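Local coordinates for Bd3460 (Bdellovibrio bacteriovorus, PDB 5CEC), which is an ankyrin-repeat immunity protein that binds the predatory endopeptidase Bd3459, probably shielding the predator from its own enzyme during prey invasion, at residues Ala207-Gln210 and Asp211-Lys214. Sequence-based numbering, arbitrary orientation.
Sequences ASNQ and DTAK
Ala213 N donates to Asn209 O at 3.0 Å and Lys214 N to Gln210 O at 3.0 Å, the two backbone bonds that start helix 210-218, which the chain enters directly from the loop after helix 200-206. Just upstream, after helix 200-206, Ser208 takes a positive phi and closes the last turn in a Schellman motif. Asn209 is the N-cap, and its side chain caps the first turn. With its CG anti to the backbone N (chi1 -164°), the amide is carried toward that turn, where OD1 accepts from Thr212 N at 3.1 Å. This N-H points almost straight at the oxygen (173°) but arrives from above the amide plane, 55° out of it.

This Schellman-to-N-cap junction joins helices 200-206 and 210-218, the last two of the chain, in the helix-turn-helix manner of ankyrin-repeat proteins. The side chains of Asn209 and Thr212 cross at about a right angle, with Thr212 OG1 packed 2.9 Å from Asn209 CG and the Thr212 methyl CG2 lying 3.6 Å from Asn209 ND2. Asn209 ND2 donates to the carbonyls of Arg173 and Gly175, so the buried amide is gripped through both OD1 and ND2; separately, Thr212 OG1 bonds to Ala172 O. On the exposed flank, Gln210 bends at chi2, bringing NE2 to 3.3 Å from CE of the extended Lys214 chain, whose CG passes 3.2 Å from Gln210 O. Nearby, Ala207 O accepts from Gln408 of the Bd3459 chain, and Asn411 of that chain packs on Asn209.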
ATOM      1  N   ALA B 207      29.920   7.810  -2.311  1.00 21.56           N
ATOM      2  CA  ALA B 207      28.603   7.746  -1.669  1.00 20.34           C
ATOM      3  C   ALA B 207      28.679   7.354  -0.177  1.00 20.37           C
ATOM      4  O   ALA B 207      27.632   7.172   0.471  1.00 22.14           O
ATOM      5  CB  ALA B 207      27.733   6.747  -2.411  1.00 20.12           C
ATOM      6  N   SER B 208      29.900   7.197   0.353  1.00 19.56           N
ATOM      7  CA  SER B 208      30.130   6.873   1.773  1.00 20.59           C
ATOM      8  C   SER B 208      29.507   5.529   2.155  1.00 18.40           C
ATOM      9  O   SER B 208      29.061   5.341   3.277  1.00 20.05           O
ATOM     10  CB  SER B 208      29.652   8.010   2.691  1.00 23.10           C
ATOM     11  OG  SER B 208      30.330   9.226   2.370  1.00 27.20           O
ATOM     12  N   ASN B 209      29.490   4.590   1.208  1.00 17.46           N
ATOM     13  CA  ASN B 209      29.045   3.234   1.480  1.00 16.96           C
ATOM     14  C   ASN B 209      30.201   2.418   1.915  1.00 17.04           C
ATOM     15  O   ASN B 209      30.911   1.856   1.094  1.00 16.73           O
ATOM     16  CB  ASN B 209      28.358   2.624   0.257  1.00 16.04           C
ATOM     17  CG  ASN B 209      27.556   1.391   0.601  1.00 16.91           C
ATOM     18  OD1 ASN B 209      27.949   0.585   1.472  1.00 17.22           O
ATOM     19  ND2 ASN B 209      26.475   1.175  -0.133  1.00 16.37           N
ATOM     20  N   GLN B 210      30.463   2.426   3.224  1.00 17.53           N
ATOM     21  CA  GLN B 210      31.635   1.746   3.755  1.00 19.83           C
ATOM     22  C   GLN B 210      31.604   0.262   3.426  1.00 18.70           C
ATOM     23  O   GLN B 210      32.623  -0.307   3.040  1.00 19.78           O
ATOM     24  CB  GLN B 210      31.704   1.914   5.293  1.00 22.74           C
ATOM     25  CG  GLN B 210      32.212   3.250   5.786  1.00 28.48           C
ATOM     26  CD  GLN B 210      33.718   3.461   5.633  1.00 30.63           C
ATOM     27  OE1 GLN B 210      34.152   4.596   5.504  1.00 38.63           O
ATOM     28  NE2 GLN B 210      34.519   2.381   5.706  1.00 35.49           N
ATOM     29  N   ASP B 211      30.441  -0.375   3.558  1.00 18.44           N
ATOM     30  CA  ASP B 211      30.403  -1.826   3.395  1.00 19.19           C
ATOM     31  C   ASP B 211      30.644  -2.275   1.950  1.00 18.67           C
ATOM     32  O   ASP B 211      31.353  -3.245   1.740  1.00 20.30           O
ATOM     33  CB  ASP B 211      29.082  -2.401   3.901  1.00 20.94           C
ATOM     34  CG  ASP B 211      28.893  -2.239   5.384  1.00 26.14           C
ATOM     35  OD1 ASP B 211      29.888  -2.256   6.118  1.00 28.93           O
ATOM     36  OD2 ASP B 211      27.730  -2.082   5.816  1.00 33.42           O
ATOM     37  N   THR B 212      30.050  -1.599   0.963  1.00 16.95           N
ATOM     38  CA  THR B 212      30.322  -1.971  -0.411  1.00 16.71           C
ATOM     39  C   THR B 212      31.730  -1.558  -0.856  1.00 17.43           C
ATOM     40  O   THR B 212      32.350  -2.277  -1.647  1.00 17.77           O
ATOM     41  CB  THR B 212      29.318  -1.388  -1.413  1.00 16.63           C
ATOM     42  OG1 THR B 212      29.345   0.026  -1.292  1.00 16.53           O
ATOM     43  CG2 THR B 212      27.900  -1.955  -1.204  1.00 17.18           C
ATOM     44  N   ALA B 213      32.257  -0.447  -0.326  1.00 18.36           N
ATOM     45  CA  ALA B 213      33.603  -0.028  -0.709  1.00 18.48           C
ATOM     46  C   ALA B 213      34.600  -1.072  -0.218  1.00 19.76           C
ATOM     47  O   ALA B 213      35.487  -1.496  -0.966  1.00 20.63           O
ATOM     48  CB  ALA B 213      33.950   1.354  -0.161  1.00 19.47           C
ATOM     49  N   LYS B 214      34.459  -1.481   1.046  1.00 20.32           N
ATOM     50  CA  LYS B 214      35.335  -2.513   1.604  1.00 23.43           C
ATOM     51  C   LYS B 214      35.277  -3.775   0.759  1.00 22.18           C
ATOM     52  O   LYS B 214      36.306  -4.347   0.394  1.00 25.03           O
ATOM     53  CB  LYS B 214      34.906  -2.852   3.040  1.00 26.83           C
ATOM     54  CG  LYS B 214      35.279  -1.807   4.055  1.00 33.02           C
ATOM     55  CD  LYS B 214      34.752  -2.120   5.454  1.00 38.71           C
ATOM     56  CE  LYS B 214      34.791  -0.870   6.344  1.00 44.64           C
ATOM     57  NZ  LYS B 214      34.649  -1.111   7.813  1.00 51.24           N
TER